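Local coordinates for replicase polyprotein 1a (Avian infectious bronchitis virus, PDB 3LD1) that is the viral precursor of the coronavirus replicase's non-structural proteins, studied here as an nsp2 fragment whose own role is not settled, at residues F52-C56 against G57-L61; A83-E86 against D87-V91; F330-D334 against R335-A339. The protein carries 3 engineered substitutions. One frame throughout, in Å; residues are numbered along the deposited sequence.

Contact 1 (F52-C56 against G57-L61); sequences FETVC and GLFLL
F52 and F59 face each other as an antiparallel hydrogen-bonded pair: F52 N reaches F59 O at 2.7 Å and F59 N returns to F52 O at 3.0 Å. E53 and L58 form the next, non-hydrogen-bonded pair, and a type I turn from T54 to G57 closes this beta hairpin. At the turn, T54 OG1 gives its proton to G57 O (2.7 Å), lying in the carbonyl plane on a lone pair, while T54 N comes to the same oxygen from above that plane. OG1 also accepts from C56 N, 2.7 Å away, an ST turn. With OG1 placed between the backbone N and the carbonyl carbon (chi1 88°), threonine serves both bonds, and its CG2 lies over one face of the F52 ring. The edge of the F59 ring meets T54 OG1 and C56 CB, with F59 CE2 3.8 Å from that CB. On the same side of the sheet, L61 CD1 presses on F52, 3.4 Å from CD2. Across the other face, E53 OE2 rests 3.3 Å from L58 CB, while E53 OE1 is hydrogen-bonded to S24 OG. At phi 85° and psi -177° any side chain at G57 would run into C56 O, which explains the glycine. Polar bonds thus fix the turn, while aromatic and aliphatic groups line one face of the strands.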
ATOM      1  N   PHE A  52      30.815  -3.877  -1.179  1.00 50.19           N
ATOM      2  CA  PHE A  52      29.762  -4.796  -1.481  1.00 48.76           C
ATOM      3  C   PHE A  52      29.934  -6.076  -0.652  1.00 50.28           C
ATOM      4  O   PHE A  52      30.744  -6.930  -0.954  1.00 51.28           O
ATOM      5  CB  PHE A  52      29.764  -5.006  -2.995  1.00 47.76           C
ATOM      6  CG  PHE A  52      28.683  -5.915  -3.524  1.00 44.19           C
ATOM      7  CD1 PHE A  52      27.399  -5.964  -2.939  1.00 40.84           C
ATOM      8  CD2 PHE A  52      28.962  -6.748  -4.646  1.00 38.91           C
ATOM      9  CE1 PHE A  52      26.374  -6.849  -3.470  1.00 39.30           C
ATOM     10  CE2 PHE A  52      27.962  -7.648  -5.164  1.00 36.40           C
ATOM     11  CZ  PHE A  52      26.667  -7.685  -4.579  1.00 38.39           C
ATOM     12  N   GLU A  53      29.215  -6.162   0.450  1.00 50.63           N
ATOM     13  CA  GLU A  53      29.121  -7.375   1.191  1.00 51.87           C
ATOM     14  C   GLU A  53      28.541  -8.583   0.385  1.00 51.69           C
ATOM     15  O   GLU A  53      27.321  -8.706   0.238  1.00 52.91           O
ATOM     16  CB  GLU A  53      28.328  -7.103   2.496  1.00 52.39           C
ATOM     17  CG  GLU A  53      29.222  -7.081   3.689  1.00 57.82           C
ATOM     18  CD  GLU A  53      30.160  -8.372   3.738  1.00 67.04           C
ATOM     19  OE1 GLU A  53      29.656  -9.549   3.690  1.00 68.22           O
ATOM     20  OE2 GLU A  53      31.420  -8.210   3.786  1.00 70.74           O
ATOM     21  N   THR A  54      29.383  -9.500  -0.095  1.00 50.53           N
ATOM     22  CA  THR A  54      28.844 -10.674  -0.764  1.00 50.80           C
ATOM     23  C   THR A  54      28.835 -11.949   0.085  1.00 51.73           C
ATOM     24  O   THR A  54      29.210 -11.920   1.237  1.00 53.12           O
ATOM     25  CB  THR A  54      29.594 -10.975  -2.080  1.00 50.46           C
ATOM     26  OG1 THR A  54      30.733 -11.815  -1.816  1.00 51.43           O
ATOM     27  CG2 THR A  54      30.079  -9.697  -2.755  1.00 48.73           C
ATOM     28  N   VAL A  55      28.426 -13.073  -0.516  1.00 52.43           N
ATOM     29  CA  VAL A  55      28.452 -14.423   0.118  1.00 52.45           C
ATOM     30  C   VAL A  55      29.811 -15.117  -0.145  1.00 54.05           C
ATOM     31  O   VAL A  55      30.009 -16.318   0.183  1.00 53.36           O
ATOM     32  CB  VAL A  55      27.292 -15.403  -0.364  1.00 51.68           C
ATOM     33  CG1 VAL A  55      25.943 -14.845  -0.112  1.00 51.30           C
ATOM     34  CG2 VAL A  55      27.400 -15.770  -1.834  1.00 50.46           C
ATOM     35  N   CYS A  56      30.695 -14.360  -0.809  1.00 54.68           N
ATOM     36  CA  CYS A  56      32.095 -14.698  -1.000  1.00 54.99           C
ATOM     37  C   CYS A  56      32.929 -13.661  -0.283  1.00 55.01           C
ATOM     38  O   CYS A  56      34.039 -13.403  -0.705  1.00 53.79           O
ATOM     39  CB  CYS A  56      32.449 -14.587  -2.465  1.00 53.78           C
ATOM     40  SG  CYS A  56      31.629 -15.823  -3.409  1.00 59.10           S
ATOM     41  N   GLY A  57      32.375 -13.005   0.746  1.00 56.19           N
ATOM     42  CA  GLY A  57      33.132 -11.957   1.469  1.00 56.78           C
ATOM     43  C   GLY A  57      33.047 -10.576   0.813  1.00 57.76           C
ATOM     44  O   GLY A  57      32.322 -10.363  -0.189  1.00 58.53           O
ATOM     45  N   LEU A  58      33.768  -9.622   1.392  1.00 57.10           N
ATOM     46  CA  LEU A  58      33.589  -8.221   1.098  1.00 56.74           C
ATOM     47  C   LEU A  58      34.333  -7.913  -0.200  1.00 56.97           C
ATOM     48  O   LEU A  58      35.507  -8.251  -0.307  1.00 58.14           O
ATOM     49  CB  LEU A  58      34.184  -7.395   2.237  1.00 56.64           C
ATOM     50  CG  LEU A  58      34.320  -5.867   2.081  1.00 57.77           C
ATOM     51  CD1 LEU A  58      32.982  -5.212   1.670  1.00 57.40           C
ATOM     52  CD2 LEU A  58      34.800  -5.255   3.404  1.00 55.89           C
ATOM     53  N   PHE A  59      33.689  -7.304  -1.200  1.00 55.52           N
ATOM     54  CA  PHE A  59      34.513  -6.766  -2.306  1.00 53.93           C
ATOM     55  C   PHE A  59      34.287  -5.298  -2.351  1.00 53.04           C
ATOM     56  O   PHE A  59      33.328  -4.774  -1.740  1.00 53.16           O
ATOM     57  CB  PHE A  59      34.231  -7.357  -3.698  1.00 52.69           C
ATOM     58  CG  PHE A  59      34.502  -8.857  -3.818  1.00 53.76           C
ATOM     59  CD1 PHE A  59      35.571  -9.321  -4.565  1.00 53.54           C
ATOM     60  CD2 PHE A  59      33.635  -9.804  -3.227  1.00 53.72           C
ATOM     61  CE1 PHE A  59      35.791 -10.712  -4.703  1.00 53.88           C
ATOM     62  CE2 PHE A  59      33.842 -11.179  -3.347  1.00 53.92           C
ATOM     63  CZ  PHE A  59      34.917 -11.644  -4.087  1.00 52.79           C
ATOM     64  N   LEU A  60      35.176  -4.640  -3.072  1.00 51.45           N
ATOM     65  CA  LEU A  60      34.984  -3.245  -3.376  1.00 51.12           C
ATOM     66  C   LEU A  60      34.682  -3.120  -4.881  1.00 49.97           C
ATOM     67  O   LEU A  60      35.388  -3.765  -5.707  1.00 49.19           O
ATOM     68  CB  LEU A  60      36.248  -2.467  -3.038  1.00 50.66           C
ATOM     69  CG  LEU A  60      36.974  -2.758  -1.712  1.00 54.13           C
ATOM     70  CD1 LEU A  60      38.199  -1.805  -1.635  1.00 51.80           C
ATOM     71  CD2 LEU A  60      36.067  -2.708  -0.432  1.00 50.78           C
ATOM     72  N   LEU A  61      33.671  -2.290  -5.218  1.00 48.41           N
ATOM     73  CA  LEU A  61      33.310  -1.992  -6.617  1.00 47.76           C
ATOM     74  C   LEU A  61      33.421  -0.521  -6.936  1.00 47.77           C
ATOM     75  O   LEU A  61      33.397   0.309  -6.068  1.00 47.68           O
ATOM     76  CB  LEU A  61      31.897  -2.497  -6.981  1.00 46.71           C
ATOM     77  CG  LEU A  61      31.440  -3.891  -6.513  1.00 46.02           C
ATOM     78  CD1 LEU A  61      29.940  -4.011  -6.369  1.00 44.33           C
ATOM     79  CD2 LEU A  61      31.945  -4.957  -7.394  1.00 45.72           C
TER

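Contact 2 (A83-E86 against D87-V91); sequences ADLE and DIFGV
L85 and F89, one helical turn apart, meet obliquely. L85 CD1 comes to 4.0 Å from F89 CD1, and the ring turns its edge to the L85 backbone, its CD1 lying 3.5 Å from L85 O. Leucine and phenylalanine suit this buried side of the helix: L85 also packs on A18 of helix 13-20, and F89 on L19. The neighbouring I88 lays its CG2 over one face of the F89 ring, toward its rim.

L85 O takes two backbone donors, F89 N at 2.8 Å nearly in line with the C=O bond and I88 N from well above the carbonyl plane, a mix of alpha and 3-10 spacing in the last turn of helix 82-89. G90 then leaves the helical conformation at phi 91°, psi -163°, where a side chain would jam against the preceding carbonyl oxygen, so glycine fits; its N still bonds E86 O at 2.9 Å.

E86 is held close to that exit. Its CA makes a C-H...O contact of 3.3 Å with G90 O, and CG adds a second approach to the same oxygen. With the chain extended beyond CG (chi2 176°), the carboxylate runs out past V91, whose CG2 lies 4.2 Å from OE1, to a salt bridge with R96. On the polar side D87 N bonds A83 O, and the D87 carboxylate lies near this oxygen without bonding it. D84 OD2 accepts from K81 N, while D84 OD1 stands 4.6 Å from D87 OD2, a probably mildly unfavourable approach of two acids.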
ATOM      1  N   ALA A  83      30.364 -16.432 -16.519  1.00 46.26           N
ATOM      2  CA  ALA A  83      31.724 -17.000 -16.436  1.00 45.40           C
ATOM      3  C   ALA A  83      32.754 -15.939 -16.000  1.00 45.55           C
ATOM      4  O   ALA A  83      33.587 -16.184 -15.115  1.00 45.99           O
ATOM      5  CB  ALA A  83      32.121 -17.627 -17.785  1.00 44.11           C
ATOM      6  N   ASP A  84      32.681 -14.757 -16.602  1.00 44.73           N
ATOM      7  CA  ASP A  84      33.640 -13.671 -16.318  1.00 45.12           C
ATOM      8  C   ASP A  84      33.534 -13.166 -14.886  1.00 44.99           C
ATOM      9  O   ASP A  84      34.518 -12.886 -14.197  1.00 45.47           O
ATOM     10  CB  ASP A  84      33.480 -12.573 -17.361  1.00 43.99           C
ATOM     11  CG  ASP A  84      33.681 -13.119 -18.811  1.00 48.20           C
ATOM     12  OD1 ASP A  84      34.805 -13.653 -19.096  1.00 52.54           O
ATOM     13  OD2 ASP A  84      32.738 -13.076 -19.643  1.00 43.63           O
ATOM     14  N   LEU A  85      32.301 -13.170 -14.442  1.00 45.33           N
ATOM     15  CA  LEU A  85      31.895 -12.871 -13.120  1.00 45.63           C
ATOM     16  C   LEU A  85      32.394 -13.881 -12.129  1.00 46.23           C
ATOM     17  O   LEU A  85      32.920 -13.496 -11.079  1.00 46.28           O
ATOM     18  CB  LEU A  85      30.373 -12.895 -13.122  1.00 45.72           C
ATOM     19  CG  LEU A  85      29.600 -12.285 -11.992  1.00 44.76           C
ATOM     20  CD1 LEU A  85      29.798 -10.831 -11.951  1.00 49.38           C
ATOM     21  CD2 LEU A  85      28.183 -12.507 -12.318  1.00 51.17           C
ATOM     22  N   GLU A  86      32.242 -15.163 -12.451  1.00 45.80           N
ATOM     23  CA  GLU A  86      32.630 -16.184 -11.499  1.00 47.01           C
ATOM     24  C   GLU A  86      34.134 -16.179 -11.346  1.00 47.79           C
ATOM     25  O   GLU A  86      34.655 -16.527 -10.281  1.00 49.35           O
ATOM     26  CB  GLU A  86      32.102 -17.548 -11.909  1.00 46.27           C
ATOM     27  CG  GLU A  86      30.640 -17.641 -11.585  1.00 47.01           C
ATOM     28  CD  GLU A  86      29.976 -18.901 -12.019  1.00 46.98           C
ATOM     29  OE1 GLU A  86      30.663 -19.782 -12.526  1.00 48.59           O
ATOM     30  OE2 GLU A  86      28.748 -19.030 -11.836  1.00 49.44           O
ATOM     31  N   ASP A  87      34.843 -15.737 -12.377  1.00 47.99           N
ATOM     32  CA  ASP A  87      36.330 -15.650 -12.312  1.00 48.46           C
ATOM     33  C   ASP A  87      36.789 -14.661 -11.297  1.00 49.39           C
ATOM     34  O   ASP A  87      37.863 -14.802 -10.726  1.00 51.26           O
ATOM     35  CB  ASP A  87      36.940 -15.266 -13.653  1.00 46.14           C
ATOM     36  CG  ASP A  87      36.828 -16.382 -14.672  1.00 45.45           C
ATOM     37  OD1 ASP A  87      36.589 -17.579 -14.264  1.00 35.89           O
ATOM     38  OD2 ASP A  87      36.964 -16.050 -15.875  1.00 44.98           O
ATOM     39  N   ILE A  88      35.966 -13.654 -11.064  1.00 49.82           N
ATOM     40  CA  ILE A  88      36.301 -12.635 -10.134  1.00 48.80           C
ATOM     41  C   ILE A  88      35.703 -12.954  -8.789  1.00 49.80           C
ATOM     42  O   ILE A  88      36.423 -12.865  -7.796  1.00 51.63           O
ATOM     43  CB  ILE A  88      35.718 -11.327 -10.571  1.00 50.11           C
ATOM     44  CG1 ILE A  88      36.395 -10.777 -11.855  1.00 45.80           C
ATOM     45  CG2 ILE A  88      35.674 -10.375  -9.388  1.00 49.19           C
ATOM     46  CD1 ILE A  88      35.606  -9.679 -12.443  1.00 44.06           C
ATOM     47  N   PHE A  89      34.417 -13.349  -8.708  1.00 49.42           N
ATOM     48  CA  PHE A  89      33.730 -13.396  -7.383  1.00 47.56           C
ATOM     49  C   PHE A  89      33.631 -14.769  -6.751  1.00 47.86           C
ATOM     50  O   PHE A  89      33.460 -14.898  -5.517  1.00 49.07           O
ATOM     51  CB  PHE A  89      32.359 -12.715  -7.413  1.00 47.66           C
ATOM     52  CG  PHE A  89      32.415 -11.220  -7.656  1.00 44.80           C
ATOM     53  CD1 PHE A  89      32.469 -10.715  -8.935  1.00 43.98           C
ATOM     54  CD2 PHE A  89      32.390 -10.330  -6.606  1.00 46.93           C
ATOM     55  CE1 PHE A  89      32.544  -9.349  -9.199  1.00 46.25           C
ATOM     56  CE2 PHE A  89      32.455  -8.929  -6.842  1.00 47.52           C
ATOM     57  CZ  PHE A  89      32.535  -8.436  -8.124  1.00 47.69           C
ATOM     58  N   GLY A  90      33.830 -15.793  -7.564  1.00 47.23           N
ATOM     59  CA  GLY A  90      33.539 -17.148  -7.162  1.00 46.60           C
ATOM     60  C   GLY A  90      32.110 -17.380  -7.589  1.00 47.48           C
ATOM     61  O   GLY A  90      31.579 -16.626  -8.408  1.00 47.86           O
ATOM     62  N   VAL A  91      31.486 -18.414  -7.034  1.00 47.65           N
ATOM     63  CA  VAL A  91      30.213 -18.908  -7.465  1.00 47.13           C
ATOM     64  C   VAL A  91      29.214 -18.461  -6.428  1.00 47.45           C
ATOM     65  O   VAL A  91      29.508 -18.484  -5.232  1.00 46.55           O
ATOM     66  CB  VAL A  91      30.189 -20.449  -7.545  1.00 47.41           C
ATOM     67  CG1 VAL A  91      28.773 -20.977  -7.977  1.00 48.29           C
ATOM     68  CG2 VAL A  91      31.179 -20.906  -8.552  1.00 47.35           C
TER

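Contact 3 (F330-D334 against R335-A339); sequences FKSGD and RFYAA
F330 and Y337 bond in both directions as an antiparallel hydrogen-bonded pair, Y337 N to F330 O at 2.6 Å and F330 N to Y337 O at 2.8 Å, and the two strands then meet in a type II' turn from S332 to R335. This is a tight two-residue hairpin, and glycine suits its first corner, where G333 has positive phi. Within it S332 N bonds R335 O at 2.7 Å, whereas the return bond from R335 N is weak.

On one face of the sheet, F330 holds its CG between its backbone N and carbonyl carbon (chi1 63°), which swings the ring across to the partner strand. Y337 CB sits over that ring, 3.8 Å from its centroid, in a CH-pi contact. The two rings lie near parallel, planes at 29°, but are slid so far apart that they barely overlap. The Y337 ring offers its edge to S332, with CE1 3.3 Å from CB; the short serine lets the ring edge come this close. Further out, the Y337 hydroxyl lies over the centre of the R335 guanidinium.

The opposite face pairs K331 with F336. K331 CG stands over the F336 ring, 3.8 Å from the centroid, and the extended chain carries the ammonium group beyond it; a long aliphatic stem can thus cover an aromatic face while its charge stays outside. C353 and R355 of strand 345-355 also touch F336. Main-chain hydrogen bonds thus set the F330-Y337 register, while the side chains, meeting through CH-pi and ring contacts, add mostly dispersion rather than polar bonds.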
ATOM      1  N   PHE A 330     -23.508  19.760  22.285  1.00 47.48           N
ATOM      2  CA  PHE A 330     -22.732  20.638  23.107  1.00 48.52           C
ATOM      3  C   PHE A 330     -23.106  22.096  22.879  1.00 51.02           C
ATOM      4  O   PHE A 330     -23.633  22.423  21.847  1.00 52.33           O
ATOM      5  CB  PHE A 330     -21.239  20.413  22.861  1.00 47.95           C
ATOM      6  CG  PHE A 330     -20.759  20.725  21.471  1.00 43.50           C
ATOM      7  CD1 PHE A 330     -20.834  19.776  20.473  1.00 44.61           C
ATOM      8  CD2 PHE A 330     -20.128  21.933  21.197  1.00 43.71           C
ATOM      9  CE1 PHE A 330     -20.310  20.029  19.196  1.00 44.32           C
ATOM     10  CE2 PHE A 330     -19.583  22.224  19.921  1.00 41.74           C
ATOM     11  CZ  PHE A 330     -19.692  21.274  18.922  1.00 45.03           C
ATOM     12  N   LYS A 331     -22.796  22.950  23.865  1.00 53.86           N
ATOM     13  CA  LYS A 331     -23.011  24.407  23.872  1.00 54.29           C
ATOM     14  C   LYS A 331     -21.680  25.179  23.630  1.00 55.57           C
ATOM     15  O   LYS A 331     -20.631  24.828  24.145  1.00 54.88           O
ATOM     16  CB  LYS A 331     -23.604  24.793  25.233  1.00 54.85           C
ATOM     17  CG  LYS A 331     -24.455  26.074  25.276  1.00 54.20           C
ATOM     18  CD  LYS A 331     -24.826  26.530  26.719  1.00 54.11           C
ATOM     19  CE  LYS A 331     -25.594  27.924  26.672  1.00 56.05           C
ATOM     20  NZ  LYS A 331     -25.809  28.582  27.997  1.00 54.48           N
ATOM     21  N   SER A 332     -21.735  26.230  22.828  1.00 57.81           N
ATOM     22  CA  SER A 332     -20.548  26.952  22.395  1.00 60.08           C
ATOM     23  C   SER A 332     -20.864  28.450  22.368  1.00 61.43           C
ATOM     24  O   SER A 332     -21.435  28.957  21.375  1.00 61.58           O
ATOM     25  CB  SER A 332     -20.139  26.479  21.010  1.00 59.89           C
ATOM     26  OG  SER A 332     -18.746  26.540  20.893  1.00 60.16           O
ATOM     27  N   GLY A 333     -20.527  29.136  23.470  1.00 62.05           N
ATOM     28  CA  GLY A 333     -21.080  30.438  23.715  1.00 62.99           C
ATOM     29  C   GLY A 333     -22.573  30.288  23.985  1.00 65.14           C
ATOM     30  O   GLY A 333     -23.014  29.493  24.878  1.00 64.67           O
ATOM     31  N   ASP A 334     -23.391  31.033  23.221  1.00 66.23           N
ATOM     32  CA  ASP A 334     -24.843  31.007  23.532  1.00 66.64           C
ATOM     33  C   ASP A 334     -25.529  29.956  22.704  1.00 65.27           C
ATOM     34  O   ASP A 334     -26.720  29.699  22.936  1.00 66.49           O
ATOM     35  CB  ASP A 334     -25.565  32.355  23.337  1.00 67.56           C
ATOM     36  CG  ASP A 334     -24.624  33.586  23.454  1.00 73.17           C
ATOM     37  OD1 ASP A 334     -24.721  34.448  22.529  1.00 79.35           O
ATOM     38  OD2 ASP A 334     -23.803  33.701  24.427  1.00 74.91           O
ATOM     39  N   ARG A 335     -24.770  29.357  21.774  1.00 62.60           N
ATOM     40  CA  ARG A 335     -25.267  28.455  20.731  1.00 60.44           C
ATOM     41  C   ARG A 335     -25.068  26.963  21.029  1.00 58.34           C
ATOM     42  O   ARG A 335     -24.139  26.566  21.721  1.00 56.92           O
ATOM     43  CB  ARG A 335     -24.512  28.720  19.439  1.00 60.45           C
ATOM     44  CG  ARG A 335     -24.359  30.166  19.110  1.00 61.90           C
ATOM     45  CD  ARG A 335     -25.501  30.583  18.295  1.00 61.39           C
ATOM     46  NE  ARG A 335     -25.525  29.682  17.161  1.00 63.24           N
ATOM     47  CZ  ARG A 335     -24.765  29.790  16.076  1.00 61.96           C
ATOM     48  NH1 ARG A 335     -23.915  30.811  15.930  1.00 64.63           N
ATOM     49  NH2 ARG A 335     -24.875  28.878  15.125  1.00 60.73           N
ATOM     50  N   PHE A 336     -25.904  26.137  20.404  1.00 56.05           N
ATOM     51  CA  PHE A 336     -25.806  24.706  20.552  1.00 52.46           C
ATOM     52  C   PHE A 336     -25.432  23.992  19.306  1.00 51.09           C
ATOM     53  O   PHE A 336     -25.727  24.417  18.189  1.00 50.18           O
ATOM     54  CB  PHE A 336     -27.107  24.141  21.029  1.00 52.33           C
ATOM     55  CG  PHE A 336     -27.375  24.376  22.472  1.00 53.01           C
ATOM     56  CD1 PHE A 336     -28.172  25.461  22.882  1.00 54.81           C
ATOM     57  CD2 PHE A 336     -26.835  23.532  23.434  1.00 55.50           C
ATOM     58  CE1 PHE A 336     -28.446  25.705  24.262  1.00 56.89           C
ATOM     59  CE2 PHE A 336     -27.075  23.762  24.847  1.00 60.29           C
ATOM     60  CZ  PHE A 336     -27.894  24.848  25.263  1.00 56.40           C
ATOM     61  N   TYR A 337     -24.814  22.843  19.519  1.00 49.55           N
ATOM     62  CA  TYR A 337     -24.478  21.990  18.412  1.00 49.12           C
ATOM     63  C   TYR A 337     -24.666  20.480  18.639  1.00 47.99           C
ATOM     64  O   TYR A 337     -24.741  19.999  19.773  1.00 46.80           O
ATOM     65  CB  TYR A 337     -23.079  22.284  17.990  1.00 48.85           C
ATOM     66  CG  TYR A 337     -22.859  23.716  17.725  1.00 48.87           C
ATOM     67  CD1 TYR A 337     -22.452  24.572  18.759  1.00 50.61           C
ATOM     68  CD2 TYR A 337     -22.995  24.241  16.429  1.00 47.31           C
ATOM     69  CE1 TYR A 337     -22.176  25.909  18.515  1.00 48.28           C
ATOM     70  CE2 TYR A 337     -22.727  25.568  16.184  1.00 48.16           C
ATOM     71  CZ  TYR A 337     -22.308  26.385  17.240  1.00 49.10           C
ATOM     72  OH  TYR A 337     -22.041  27.717  17.042  1.00 54.24           O
ATOM     73  N   ALA A 338     -24.766  19.755  17.530  1.00 46.32           N
ATOM     74  CA  ALA A 338     -24.882  18.313  17.624  1.00 45.46           C
ATOM     75  C   ALA A 338     -23.808  17.632  16.787  1.00 44.39           C
ATOM     76  O   ALA A 338     -23.331  18.195  15.747  1.00 43.87           O
ATOM     77  CB  ALA A 338     -26.247  17.859  17.166  1.00 45.36           C
ATOM     78  N   ALA A 339     -23.462  16.407  17.214  1.00 42.17           N
ATOM     79  CA  ALA A 339     -22.473  15.615  16.490  1.00 40.59           C
ATOM     80  C   ALA A 339     -22.737  14.118  16.589  1.00 40.04           C
ATOM     81  O   ALA A 339     -23.464  13.644  17.535  1.00 37.59           O
ATOM     82  CB  ALA A 339     -21.078  15.938  16.954  1.00 40.73           C
TER

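Overall arrangement
From the N terminus, contacts 1 and 3 close hairpin turns, while contact 2 is the last turn of a helix; they follow in series, and none encloses or crosses another. Contact 1 closes the hairpin between strands 50-54 and 57-64, the latter lying next to strand 4-8 in a mixed four-stranded sheet. Contact 2 ends helix 82-89. Its centre lies 12 Å from that of contact 1, and the two touch: F89 packs on F59 and L61, which ties the helix end to the sheet. Contact 3 joins strands 325-332 and 335-342 of a separate six-stranded sheet. Its centre is about 68 Å from contact 1 and 76 Å from contact 2, at the far end of the elongated chain.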